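Local coordinates for cysteine desulfurase (Thermococcus onnurineus, PDB 5B89), which probably catalyses the transfer of sulfur from L-cysteine to a sulfur carrier, releasing L-alanine, with pyridoxal 5'-phosphate as cofactor, at residues 225-230 with 246-251; 161-166 with 190-195; 113-118 with 141-146; 331-336 with 350-355. One frame throughout, in Å; residues are numbered along the deposited sequence.

Contact 1 of 4, residues 225-230 with 246-251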
loop_
_atom_site.group_PDB
_atom_site.type_symbol
_atom_site.label_atom_id
_atom_site.label_comp_id
_atom_site.label_asym_id
_atom_site.label_seq_id
_atom_site.Cartn_x
_atom_site.Cartn_y
_atom_site.Cartn_z
ATOM N N LEU B 225 -1.063 -25.725 7.073
ATOM C CA LEU B 225 -1.115 -24.964 8.279
ATOM C C LEU B 225 -2.525 -24.842 8.865
ATOM O O LEU B 225 -2.725 -24.258 9.914
ATOM C CB LEU B 225 -0.569 -23.559 7.999
ATOM C CG LEU B 225 0.911 -23.505 7.674
ATOM C CD1 LEU B 225 1.271 -22.025 7.404
ATOM C CD2 LEU B 225 1.895 -24.178 8.674
ATOM N N HIS B 226 -3.513 -25.316 8.093
ATOM C CA HIS B 226 -4.915 -25.149 8.481
ATOM C C HIS B 226 -5.356 -23.742 8.700
ATOM O O HIS B 226 -6.189 -23.373 9.475
ATOM C CB HIS B 226 -5.301 -25.972 9.740
ATOM C CG HIS B 226 -4.848 -27.400 9.697
ATOM N ND1 HIS B 226 -3.709 -27.910 10.312
ATOM C CD2 HIS B 226 -5.366 -28.394 8.949
ATOM C CE1 HIS B 226 -3.612 -29.202 9.994
ATOM N NE2 HIS B 226 -4.607 -29.515 9.179
ATOM N N ALA B 227 -4.758 -22.847 7.879
ATOM C CA ALA B 227 -5.060 -21.427 7.972
ATOM C C ALA B 227 -6.442 -21.032 7.400
ATOM O O ALA B 227 -6.808 -21.471 6.361
ATOM C CB ALA B 227 -3.943 -20.613 7.222
ATOM N N ASP B 228 -7.105 -20.181 8.153
ATOM C CA ASP B 228 -8.280 -19.474 7.680
ATOM C C ASP B 228 -7.906 -18.070 7.110
ATOM O O ASP B 228 -8.511 -17.625 6.134
ATOM C CB ASP B 228 -9.298 -19.318 8.772
ATOM C CG ASP B 228 -9.844 -20.732 9.234
ATOM O OD1 ASP B 228 -10.163 -21.544 8.371
ATOM O OD2 ASP B 228 -9.864 -20.857 10.468
ATOM N N PHE B 229 -6.939 -17.426 7.750
ATOM C CA PHE B 229 -6.372 -16.143 7.260
ATOM C C PHE B 229 -4.916 -16.292 7.423
ATOM O O PHE B 229 -4.400 -16.863 8.398
ATOM C CB PHE B 229 -6.899 -14.990 8.053
ATOM C CG PHE B 229 -8.381 -14.805 7.931
ATOM C CD1 PHE B 229 -9.228 -15.507 8.718
ATOM C CD2 PHE B 229 -8.911 -13.874 7.057
ATOM C CE1 PHE B 229 -10.603 -15.322 8.583
ATOM C CE2 PHE B 229 -10.286 -13.710 6.884
ATOM C CZ PHE B 229 -11.102 -14.412 7.663
ATOM N N LEU B 230 -4.186 -15.668 6.472
ATOM C CA LEU B 230 -2.700 -15.698 6.509
ATOM C C LEU B 230 -2.154 -14.441 5.914
ATOM O O LEU B 230 -2.701 -14.011 4.903
ATOM C CB LEU B 230 -2.138 -16.914 5.892
ATOM C CG LEU B 230 -0.618 -17.102 5.959
ATOM C CD1 LEU B 230 -0.252 -18.529 6.053
ATOM C CD2 LEU B 230 0.029 -16.497 4.747
ATOM N N VAL B 246 0.278 -9.445 1.396
ATOM C CA VAL B 246 -0.755 -10.422 1.023
ATOM C C VAL B 246 -1.607 -10.741 2.234
ATOM O O VAL B 246 -1.098 -10.855 3.334
ATOM C CB VAL B 246 -0.085 -11.686 0.442
ATOM C CG1 VAL B 246 -1.133 -12.802 0.251
ATOM C CG2 VAL B 246 0.641 -11.408 -0.823
ATOM N N LEU B 247 -2.904 -10.818 1.977
ATOM C CA LEU B 247 -3.868 -11.369 2.906
ATOM C C LEU B 247 -4.580 -12.514 2.198
ATOM O O LEU B 247 -5.283 -12.329 1.187
ATOM C CB LEU B 247 -4.848 -10.365 3.415
ATOM C CG LEU B 247 -6.005 -10.928 4.336
ATOM C CD1 LEU B 247 -5.405 -11.558 5.511
ATOM C CD2 LEU B 247 -6.985 -9.829 4.639
ATOM N N TYR B 248 -4.403 -13.738 2.745
ATOM C CA TYR B 248 -5.207 -14.876 2.337
ATOM C C TYR B 248 -6.407 -14.984 3.177
ATOM O O TYR B 248 -6.346 -14.887 4.402
ATOM C CB TYR B 248 -4.365 -16.160 2.537
ATOM C CG TYR B 248 -5.118 -17.494 2.564
ATOM C CD1 TYR B 248 -5.582 -18.059 1.393
ATOM C CD2 TYR B 248 -5.408 -18.072 3.738
ATOM C CE1 TYR B 248 -6.197 -19.257 1.410
ATOM C CE2 TYR B 248 -6.056 -19.259 3.773
ATOM C CZ TYR B 248 -6.463 -19.818 2.603
ATOM O OH TYR B 248 -7.156 -21.083 2.540
ATOM N N ILE B 249 -7.540 -15.120 2.480
ATOM C CA ILE B 249 -8.879 -15.329 3.078
ATOM C C ILE B 249 -9.457 -16.583 2.546
ATOM O O ILE B 249 -9.773 -16.719 1.356
ATOM C CB ILE B 249 -9.821 -14.187 2.746
ATOM C CG1 ILE B 249 -9.259 -12.809 3.163
ATOM C CG2 ILE B 249 -11.202 -14.444 3.317
ATOM C CD1 ILE B 249 -10.043 -11.637 2.655
ATOM N N ARG B 250 -9.549 -17.624 3.399
ATOM C CA ARG B 250 -10.161 -18.871 2.895
ATOM C C ARG B 250 -11.651 -18.666 2.520
ATOM O O ARG B 250 -12.376 -17.933 3.144
ATOM C CB ARG B 250 -10.035 -19.879 4.068
ATOM C CG ARG B 250 -10.468 -21.297 3.687
ATOM C CD ARG B 250 -9.921 -22.420 4.525
ATOM N NE ARG B 250 -10.639 -22.342 5.688
ATOM C CZ ARG B 250 -11.728 -23.096 5.980
ATOM N NH1 ARG B 250 -12.310 -23.883 5.050
ATOM N NH2 ARG B 250 -12.270 -23.006 7.218
ATOM N N GLU B 251 -11.963 -19.326 1.405
ATOM C CA GLU B 251 -13.247 -19.079 0.771
ATOM C C GLU B 251 -14.473 -19.270 1.633
ATOM O O GLU B 251 -15.493 -18.613 1.471
ATOM C CB GLU B 251 -13.358 -19.887 -0.531
ATOM C CG GLU B 251 -13.411 -21.351 -0.407
ATOM C CD GLU B 251 -13.511 -22.105 -1.753
ATOM O OE1 GLU B 251 -13.843 -21.479 -2.764
ATOM O OE2 GLU B 251 -13.206 -23.294 -1.731
#

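Contact 2 of 4, residues 161-166 with 190-195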
loop_
_atom_site.group_PDB
_atom_site.type_symbol
_atom_site.label_atom_id
_atom_site.label_comp_id
_atom_site.label_asym_id
_atom_site.label_seq_id
_atom_site.Cartn_x
_atom_site.Cartn_y
_atom_site.Cartn_z
ATOM N N GLY B 161 11.149 -19.222 23.583
ATOM C CA GLY B 161 10.058 -19.136 22.644
ATOM C C GLY B 161 9.288 -20.432 22.434
ATOM O O GLY B 161 8.444 -20.443 21.647
ATOM N N ASN B 162 9.598 -21.490 23.144
ATOM C CA ASN B 162 8.905 -22.738 22.942
ATOM C C ASN B 162 7.563 -22.720 23.669
ATOM O O ASN B 162 7.504 -22.575 24.830
ATOM C CB ASN B 162 9.695 -23.934 23.439
ATOM C CG ASN B 162 11.125 -23.973 22.965
ATOM O OD1 ASN B 162 12.042 -23.887 23.755
ATOM N ND2 ASN B 162 11.304 -24.188 21.743
ATOM N N LEU B 163 6.506 -22.870 22.907
ATOM C CA LEU B 163 5.204 -22.886 23.461
ATOM C C LEU B 163 4.896 -24.221 24.146
ATOM O O LEU B 163 5.311 -25.234 23.742
ATOM C CB LEU B 163 4.145 -22.689 22.363
ATOM C CG LEU B 163 4.120 -21.356 21.647
ATOM C CD1 LEU B 163 3.304 -21.490 20.355
ATOM C CD2 LEU B 163 3.607 -20.232 22.507
ATOM N N ASP B 164 4.080 -24.171 25.182
ATOM C CA ASP B 164 3.598 -25.361 25.883
ATOM C C ASP B 164 2.315 -25.796 25.155
ATOM O O ASP B 164 1.320 -25.169 25.309
ATOM C CB ASP B 164 3.267 -24.940 27.302
ATOM C CG ASP B 164 2.677 -26.066 28.166
ATOM O OD1 ASP B 164 2.270 -27.063 27.638
ATOM O OD2 ASP B 164 2.647 -25.873 29.372
ATOM N N LEU B 165 2.397 -26.829 24.335
ATOM C CA LEU B 165 1.302 -27.253 23.524
ATOM C C LEU B 165 0.127 -27.811 24.310
ATOM O O LEU B 165 -0.951 -27.799 23.852
ATOM C CB LEU B 165 1.765 -28.181 22.437
ATOM C CG LEU B 165 2.609 -27.485 21.361
ATOM C CD1 LEU B 165 2.941 -28.471 20.279
ATOM C CD2 LEU B 165 1.984 -26.245 20.759
ATOM N N SER B 166 0.396 -28.274 25.513
ATOM C CA SER B 166 -0.641 -28.742 26.406
ATOM C C SER B 166 -1.443 -27.540 26.852
ATOM O O SER B 166 -2.617 -27.582 26.832
ATOM C CB SER B 166 -0.034 -29.483 27.592
ATOM O OG SER B 166 0.431 -30.706 27.127
ATOM N N ILE B 190 10.598 -21.104 15.496
ATOM C CA ILE B 190 9.594 -21.630 14.554
ATOM C C ILE B 190 8.548 -22.322 15.359
ATOM O O ILE B 190 8.824 -23.402 15.849
ATOM C CB ILE B 190 10.194 -22.549 13.475
ATOM C CG1 ILE B 190 11.461 -21.882 12.760
ATOM C CG2 ILE B 190 9.120 -22.916 12.413
ATOM C CD1 ILE B 190 12.186 -22.816 11.899
ATOM N N HIS B 191 7.353 -21.788 15.448
ATOM C CA HIS B 191 6.300 -22.478 16.174
ATOM C C HIS B 191 5.696 -23.643 15.416
ATOM O O HIS B 191 5.813 -23.743 14.243
ATOM C CB HIS B 191 5.220 -21.487 16.531
ATOM C CG HIS B 191 5.662 -20.445 17.498
ATOM N ND1 HIS B 191 5.532 -19.099 17.269
ATOM C CD2 HIS B 191 6.276 -20.558 18.685
ATOM C CE1 HIS B 191 6.013 -18.432 18.289
ATOM N NE2 HIS B 191 6.466 -19.300 19.159
ATOM N N GLU B 192 5.073 -24.546 16.166
ATOM C CA GLU B 192 4.424 -25.719 15.612
ATOM C C GLU B 192 3.079 -25.321 15.067
ATOM O O GLU B 192 2.078 -25.717 15.544
ATOM C CB GLU B 192 4.292 -26.798 16.689
ATOM C CG GLU B 192 5.632 -27.079 17.363
ATOM C CD GLU B 192 5.959 -26.177 18.588
ATOM O OE1 GLU B 192 5.424 -25.072 18.787
ATOM O OE2 GLU B 192 6.822 -26.618 19.354
ATOM N N VAL B 193 3.123 -24.517 14.028
ATOM C CA VAL B 193 1.905 -23.994 13.458
ATOM C C VAL B 193 0.913 -25.049 12.931
ATOM O O VAL B 193 -0.260 -24.871 13.069
ATOM C CB VAL B 193 2.185 -22.895 12.424
ATOM C CG1 VAL B 193 0.901 -22.398 11.830
ATOM C CG2 VAL B 193 2.872 -21.727 13.066
ATOM N N GLU B 194 1.412 -26.100 12.364
ATOM C CA GLU B 194 0.519 -27.114 11.882
ATOM C C GLU B 194 -0.270 -27.708 13.031
ATOM O O GLU B 194 -1.428 -27.895 12.933
ATOM C CB GLU B 194 1.283 -28.180 11.138
ATOM C CG GLU B 194 2.022 -27.675 9.921
ATOM C CD GLU B 194 2.904 -28.753 9.364
ATOM O OE1 GLU B 194 4.081 -28.479 9.166
ATOM O OE2 GLU B 194 2.400 -29.880 9.204
ATOM N N GLU B 195 0.401 -27.952 14.134
ATOM C CA GLU B 195 -0.268 -28.512 15.294
ATOM C C GLU B 195 -1.232 -27.545 15.936
ATOM O O GLU B 195 -2.283 -27.937 16.301
ATOM C CB GLU B 195 0.737 -29.012 16.309
ATOM C CG GLU B 195 0.105 -29.779 17.460
ATOM C CD GLU B 195 -0.721 -31.008 17.023
ATOM O OE1 GLU B 195 -0.371 -31.699 16.078
ATOM O OE2 GLU B 195 -1.747 -31.237 17.651
HETATM O O HOH W 1 7.178 -25.983 21.786
#

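Contact 3 of 4, residues 113-118 with 141-146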
loop_
_atom_site.group_PDB
_atom_site.type_symbol
_atom_site.label_atom_id
_atom_site.label_comp_id
_atom_site.label_asym_id
_atom_site.label_seq_id
_atom_site.Cartn_x
_atom_site.Cartn_y
_atom_site.Cartn_z
ATOM N N VAL B 113 -7.978 -8.193 9.000
ATOM C CA VAL B 113 -8.644 -9.355 9.607
ATOM C C VAL B 113 -9.438 -8.914 10.818
ATOM O O VAL B 113 -10.632 -9.324 10.930
ATOM C CB VAL B 113 -7.679 -10.505 9.946
ATOM C CG1 VAL B 113 -8.380 -11.704 10.658
ATOM C CG2 VAL B 113 -6.928 -10.981 8.728
ATOM N N ALA B 114 -8.794 -8.203 11.715
ATOM C CA ALA B 114 -9.489 -7.810 12.964
ATOM C C ALA B 114 -10.658 -6.880 12.588
ATOM O O ALA B 114 -11.800 -7.065 13.210
ATOM C CB ALA B 114 -8.521 -7.090 13.899
ATOM N N LEU B 115 -10.528 -5.926 11.662
ATOM C CA LEU B 115 -11.612 -5.018 11.363
ATOM C C LEU B 115 -12.683 -5.807 10.673
ATOM O O LEU B 115 -13.869 -5.562 11.036
ATOM C CB LEU B 115 -11.101 -3.936 10.430
ATOM C CG LEU B 115 -10.151 -2.907 11.118
ATOM C CD1 LEU B 115 -9.478 -2.016 10.066
ATOM C CD2 LEU B 115 -10.884 -2.013 12.111
ATOM N N GLY B 116 -12.383 -6.713 9.770
ATOM C CA GLY B 116 -13.385 -7.437 9.033
ATOM C C GLY B 116 -14.126 -8.529 9.764
ATOM O O GLY B 116 -15.150 -8.939 9.310
ATOM N N LEU B 117 -13.578 -8.965 10.880
ATOM C CA LEU B 117 -14.208 -9.986 11.685
ATOM C C LEU B 117 -14.760 -9.447 12.988
ATOM O O LEU B 117 -15.331 -10.170 13.676
ATOM C CB LEU B 117 -13.247 -11.124 12.057
ATOM C CG LEU B 117 -12.734 -11.970 10.904
ATOM C CD1 LEU B 117 -11.797 -13.020 11.445
ATOM C CD2 LEU B 117 -13.866 -12.627 10.151
ATOM N N GLY B 118 -14.571 -8.183 13.290
ATOM C CA GLY B 118 -15.016 -7.645 14.559
ATOM C C GLY B 118 -16.452 -7.942 14.886
ATOM O O GLY B 118 -16.780 -8.214 16.001
ATOM N N TRP B 141 -5.634 -7.104 18.106
ATOM C CA TRP B 141 -6.410 -7.993 18.943
ATOM C C TRP B 141 -6.663 -7.321 20.282
ATOM O O TRP B 141 -7.778 -7.493 20.871
ATOM C CB TRP B 141 -5.724 -9.321 19.109
ATOM C CG TRP B 141 -5.318 -9.949 17.773
ATOM C CD1 TRP B 141 -4.044 -10.212 17.434
ATOM C CD2 TRP B 141 -6.139 -10.255 16.706
ATOM N NE1 TRP B 141 -4.017 -10.707 16.172
ATOM C CE2 TRP B 141 -5.279 -10.684 15.676
ATOM C CE3 TRP B 141 -7.509 -10.135 16.451
ATOM C CZ2 TRP B 141 -5.770 -11.083 14.410
ATOM C CZ3 TRP B 141 -7.987 -10.539 15.171
ATOM C CH2 TRP B 141 -7.105 -11.018 14.224
ATOM N N GLN B 142 -5.678 -6.588 20.787
ATOM C CA GLN B 142 -5.872 -5.785 22.029
ATOM C C GLN B 142 -6.920 -4.782 21.889
ATOM O O GLN B 142 -7.752 -4.612 22.833
ATOM C CB GLN B 142 -4.558 -5.111 22.434
ATOM C CG GLN B 142 -3.530 -6.055 22.969
ATOM C CD GLN B 142 -2.214 -5.337 23.237
ATOM O OE1 GLN B 142 -1.857 -4.412 22.488
ATOM N NE2 GLN B 142 -1.487 -5.769 24.205
ATOM N N ARG B 143 -6.966 -4.025 20.810
ATOM C CA ARG B 143 -7.980 -3.007 20.525
ATOM C C ARG B 143 -9.314 -3.664 20.465
ATOM O O ARG B 143 -10.283 -3.170 21.100
ATOM C CB ARG B 143 -7.666 -2.157 19.249
ATOM C CG ARG B 143 -8.672 -1.107 18.897
ATOM C CD ARG B 143 -8.233 -0.343 17.592
ATOM N NE ARG B 143 -8.070 -1.216 16.447
ATOM C CZ ARG B 143 -7.574 -0.853 15.256
ATOM N NH1 ARG B 143 -7.202 0.405 15.087
ATOM N NH2 ARG B 143 -7.471 -1.797 14.256
ATOM N N LEU B 144 -9.450 -4.754 19.732
ATOM C CA LEU B 144 -10.778 -5.422 19.526
ATOM C C LEU B 144 -11.246 -5.887 20.898
ATOM O O LEU B 144 -12.439 -5.690 21.303
ATOM C CB LEU B 144 -10.621 -6.521 18.509
ATOM C CG LEU B 144 -11.841 -7.209 17.943
ATOM C CD1 LEU B 144 -12.655 -6.152 17.210
ATOM C CD2 LEU B 144 -11.383 -8.296 16.976
ATOM N N ALA B 145 -10.350 -6.496 21.670
ATOM C CA ALA B 145 -10.733 -7.060 22.993
ATOM C C ALA B 145 -11.163 -5.942 23.955
ATOM O O ALA B 145 -12.141 -6.141 24.726
ATOM C CB ALA B 145 -9.593 -7.876 23.616
ATOM N N THR B 146 -10.504 -4.802 23.916
ATOM C CA THR B 146 -10.830 -3.648 24.783
ATOM C C THR B 146 -12.172 -3.108 24.332
ATOM O O THR B 146 -13.039 -2.913 25.168
ATOM C CB THR B 146 -9.791 -2.526 24.662
ATOM O OG1 THR B 146 -8.613 -3.044 25.200
ATOM C CG2 THR B 146 -10.175 -1.314 25.420
#

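Contact 4 of 4, residues 331-336 with 350-355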
loop_
_atom_site.group_PDB
_atom_site.type_symbol
_atom_site.label_atom_id
_atom_site.label_comp_id
_atom_site.label_asym_id
_atom_site.label_seq_id
_atom_site.Cartn_x
_atom_site.Cartn_y
_atom_site.Cartn_z
ATOM N N GLU B 331 31.468 -16.652 24.587
ATOM C CA GLU B 331 30.674 -16.421 25.759
ATOM C C GLU B 331 29.729 -15.282 25.619
ATOM O O GLU B 331 29.455 -14.531 26.539
ATOM C CB GLU B 331 31.544 -16.341 27.036
ATOM C CG GLU B 331 32.389 -17.602 27.104
ATOM C CD GLU B 331 33.357 -17.564 28.261
ATOM O OE1 GLU B 331 34.573 -17.522 28.013
ATOM O OE2 GLU B 331 32.888 -17.501 29.388
ATOM N N VAL B 332 29.199 -15.159 24.405
ATOM C CA VAL B 332 28.226 -14.138 24.083
ATOM C C VAL B 332 26.846 -14.809 24.110
ATOM O O VAL B 332 26.594 -15.690 23.399
ATOM C CB VAL B 332 28.475 -13.485 22.713
ATOM C CG1 VAL B 332 27.278 -12.657 22.283
ATOM C CG2 VAL B 332 29.719 -12.614 22.742
ATOM N N PRO B 333 25.975 -14.285 25.035
ATOM C CA PRO B 333 24.657 -14.934 25.104
ATOM C C PRO B 333 23.721 -14.709 23.901
ATOM O O PRO B 333 23.656 -13.630 23.428
ATOM C CB PRO B 333 24.044 -14.336 26.352
ATOM C CG PRO B 333 24.568 -12.995 26.401
ATOM C CD PRO B 333 26.011 -13.198 26.107
ATOM N N TRP B 334 23.040 -15.754 23.471
ATOM C CA TRP B 334 22.101 -15.657 22.377
ATOM C C TRP B 334 20.770 -16.250 22.797
ATOM O O TRP B 334 20.707 -17.074 23.672
ATOM C CB TRP B 334 22.654 -16.239 21.070
ATOM C CG TRP B 334 23.092 -17.631 21.101
ATOM C CD1 TRP B 334 24.328 -18.081 21.417
ATOM C CD2 TRP B 334 22.325 -18.786 20.819
ATOM N NE1 TRP B 334 24.381 -19.401 21.341
ATOM C CE2 TRP B 334 23.153 -19.877 20.987
ATOM C CE3 TRP B 334 21.021 -19.005 20.418
ATOM C CZ2 TRP B 334 22.737 -21.137 20.759
ATOM C CZ3 TRP B 334 20.615 -20.261 20.219
ATOM C CH2 TRP B 334 21.453 -21.311 20.385
ATOM N N TYR B 335 19.726 -15.789 22.131
ATOM C CA TYR B 335 18.370 -16.101 22.468
ATOM C C TYR B 335 17.673 -17.014 21.490
ATOM O O TYR B 335 18.133 -17.263 20.435
ATOM C CB TYR B 335 17.590 -14.802 22.691
ATOM C CG TYR B 335 18.288 -13.813 23.612
ATOM C CD1 TYR B 335 18.184 -13.919 24.958
ATOM C CD2 TYR B 335 19.039 -12.781 23.114
ATOM C CE1 TYR B 335 18.837 -13.035 25.799
ATOM C CE2 TYR B 335 19.704 -11.917 23.939
ATOM C CZ TYR B 335 19.588 -12.042 25.283
ATOM O OH TYR B 335 20.216 -11.189 26.115
ATOM N N GLY B 336 16.559 -17.531 21.938
ATOM C CA GLY B 336 15.819 -18.455 21.122
ATOM C C GLY B 336 16.173 -19.902 21.338
ATOM O O GLY B 336 16.947 -20.267 22.138
ATOM N N ASN B 350 23.279 -10.524 22.849
ATOM C CA ASN B 350 23.708 -9.339 23.568
ATOM C C ASN B 350 25.142 -9.518 24.045
ATOM O O ASN B 350 25.581 -10.578 24.268
ATOM C CB ASN B 350 22.843 -9.010 24.787
ATOM C CG ASN B 350 21.688 -8.098 24.471
ATOM O OD1 ASN B 350 21.832 -7.088 23.872
ATOM N ND2 ASN B 350 20.544 -8.477 24.914
ATOM N N VAL B 351 25.823 -8.409 24.182
ATOM C CA VAL B 351 27.175 -8.399 24.731
ATOM C C VAL B 351 27.098 -7.791 26.129
ATOM O O VAL B 351 26.699 -6.691 26.259
ATOM C CB VAL B 351 28.165 -7.606 23.876
ATOM C CG1 VAL B 351 29.538 -7.628 24.538
ATOM C CG2 VAL B 351 28.251 -8.181 22.480
ATOM N N PRO B 352 27.444 -8.565 27.149
ATOM C CA PRO B 352 27.352 -8.066 28.560
ATOM C C PRO B 352 28.163 -6.809 28.736
ATOM O O PRO B 352 29.283 -6.729 28.218
ATOM C CB PRO B 352 27.941 -9.199 29.348
ATOM C CG PRO B 352 27.692 -10.403 28.542
ATOM C CD PRO B 352 27.950 -9.939 27.097
ATOM N N GLY B 353 27.548 -5.785 29.314
ATOM C CA GLY B 353 28.216 -4.492 29.431
ATOM C C GLY B 353 27.993 -3.433 28.382
ATOM O O GLY B 353 28.372 -2.294 28.591
ATOM N N LEU B 354 27.358 -3.786 27.254
ATOM C CA LEU B 354 27.194 -2.928 26.119
ATOM C C LEU B 354 25.733 -2.896 25.657
ATOM O O LEU B 354 25.103 -3.928 25.545
ATOM C CB LEU B 354 28.032 -3.446 24.940
ATOM C CG LEU B 354 29.531 -3.274 25.026
ATOM C CD1 LEU B 354 30.079 -3.661 23.644
ATOM C CD2 LEU B 354 29.932 -1.841 25.351
ATOM N N HIS B 355 25.258 -1.715 25.421
ATOM C CA HIS B 355 23.942 -1.509 24.929
ATOM C C HIS B 355 23.931 -2.127 23.501
ATOM O O HIS B 355 24.892 -1.980 22.766
ATOM C CB HIS B 355 23.640 -0.043 24.914
ATOM C CG HIS B 355 22.189 0.267 24.680
ATOM N ND1 HIS B 355 21.599 0.172 23.430
ATOM C CD2 HIS B 355 21.197 0.596 25.542
ATOM C CE1 HIS B 355 20.320 0.483 23.519
ATOM N NE2 HIS B 355 20.050 0.742 24.792
#

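Contact 1 of 4, residues 225-230 with 246-251
Asp228 turns CG beside its own backbone N (chi1 -64°), while Arg250 sends CG anti to its N and then bends at chi3 (75°), so that carboxylate and guanidinium lie side by side and point the same way. NE of Arg250 reaches OD1 of Asp228 at 2.8 Å, nearly along the C-O axis, and NH2 of Arg250 meets the same OD1 at 2.8 Å on its syn side, but tilted out of the carboxylate plane. Both N-H...O angles fall well short of straight, and the two planes are turned 36° apart, yet OD1 stays close to the guanidinium plane.

This salt bridge closes the open end of a beta hairpin, strands 229-233 and 245-249, in the seven-stranded sheet of the large domain. Leu230 and Tyr248 form a hydrogen-bonded antiparallel pair, with Tyr248 N 2.8 Å from Leu230 O and Leu230 N 3.1 Å from Tyr248 O. Phe229 and Ile249 make the next, non-hydrogen-bonded pair, in which CE2 of Phe229 lies 3.8 Å from CG2 of Ile249. Beyond the strands, Arg250 N still donates to Asp228 O at 2.9 Å. On the Leu230 face, Tyr248 CE2 brings its ring edge to 3.5 Å from Ala227 O. The Phe229 side chain packs on Val113 and Leu117 of helix 106-117.

The second carboxylate oxygen, OD2, accepts from Phe207 N, and Glu252 forms another salt bridge with Arg250. With both oxygens engaged, the buried Asp228 is held against rotation, and the neighbouring positive charge would be expected to favour its ionised form.

Contact 2 of 4, residues 161-166 with 190-195
His191 is met from two directions by the same loop: CD1 of Leu163 sits over one face of the imidazole, 3.5 Å from CD2 of His191, while Gly161 O lies at the ring edge, in plane, 3.4 Å from NE2 of His191. The NE2 bond to that carbonyl is weak, being both long and bent (132°). These residues belong to the loops that lead into helices 165-172 and 193-203, the connecting helices of successive beta-alpha-beta crossovers in the large domain.

The Leu163 and His191 side chains cross at about a right angle, which lays the methyl across the ring. A firmer bond from ND1 of His191 to Gln181 O restrains the imidazole's rotation, leaving NE2 directed at Gly161.

Next along the chain, Glu192 occupies the N-cap position of helix 193-203 and centres an inverse gamma turn, with Val193 N 2.8 Å from His191 O in a weak bond. Its side chain bends at chi2 (88°) toward the other loop. There CD1 of Leu165 lies 4.2 Å from both CB and CD of Glu192, and CD1 of Leu165 also approaches CG of Glu195. The carboxylate's charge is answered by Lys342, which forms a salt bridge with OE2. A water that donates to Leu163 O, 2.8 Å away, may also bridge to that OE2, but this leg is doubtful: the water oxygen lies an unusually short 2.5 Å from OE2 of Glu192.

Contact 3 of 4, residues 113-118 with 141-146
Trp141 carries the indole across to Ala114 and Val113, and its course can be followed outward from CB. With chi1 at -52°, CG lies beside the backbone N and the six-membered ring swings over to helix 106-117. CE3 of Trp141 is the first atom to meet it, 4.1 Å from CB of Ala114. CZ3 of Trp141 comes closer to the same methyl, at 3.7 Å, along an oblique line that is neither over the face nor at the edge. At the far end, CH2 of Trp141 meets CG1 of Val113 at 3.8 Å, and here the methyl stands at the ring edge, in plane. On the pyrrole side NE1 bonds Asp137 OD1, just before helix 139-148.

The short helical segments run nearly parallel, 26° apart, with their axes 10.1 Å from each other. Ala114 and Gly118 present little bulk, and the larger Trp141 and Leu144 lie against them. Leu144 straddles this strip: its CD1 lies 3.9 Å from CA of Gly118 and its CD2 is 4.0 Å from Ala114 O.

Arg143 brings NH2 to 4.0 Å from CD2 of Leu115, but one of its polar ties, from NH1, goes to Pro260 O of the second subunit, and Gln142 likewise bonds Ser271 of that subunit. No hydrogen bond joins the two segments. The contact therefore rests on apolar packing within the large domain, while polar ends along its margin serve the dimer interface.

Contact 4 of 4, residues 331-336 with 350-355
The loops on either side of strand 346-349, an outer strand of the four-stranded sheet in the smaller domain, meet through Val332, Pro333 and Tyr335 on one side and Asn350 and Pro352 on the other. Their backbone link is Asn350 N to Pro333 O, 3.2 Å long. Tyr335 also bonds Ser348 through the backbone, so the pairing runs in antiparallel order.

Tyr335 places CG beside its backbone N (chi1 -49°), which lets the phenol cross obliquely to Asn350. There ND2 of Asn350 donates to OH of Tyr335 at 3.0 Å, almost straight (170°) and close to the amide plane. The ring and amide planes are 81° apart, with ND2 at the edge of the ring. ND2 also bonds Gly388 O, and two acceptors on the one nitrogen fix which way the amide faces.

CD of Pro333 and CD of Pro352 approach to 3.9 Å. Pro352 belongs to a type II beta turn from Val351 to Leu354, closed by Leu354 N on Val351 O at 3.1 Å, just ahead of helix 356-365.

The backbone carbonyl of Asn350 is treated differently. Its O lies 3.2 Å from CD of Pro333 and 3.3 Å from CG1 of Val332, and it has no hydrogen-bond partner in the model. The N-H groups of Asn350 are thus satisfied, whereas its buried backbone carbonyl meets carbon, presumably at some energetic cost.

From the N terminus the order is contact 3, contact 2, contact 1, contact 4, strictly in series: none nests in or crosses another. Contact 3 closes a loop carrying strand 126-129, contact 2 one carrying most of helix 165-172 and strand 177-181, and contact 1 the hairpin, whose strand end and turn hold Ser233, His235 and Lys236 of the cofactor pocket. Contact 1 touches both contact 2 and contact 3: CD1 of Leu247 lies 3.6 Å from CG2 of Val113 in contact 3, and CD2 of Leu225 3.8 Å from CG1 of Val193 in contact 2. Contact 4 closes around strand 346-349 of the other sheet, its nearest atoms about 5 Å from those of contact 2.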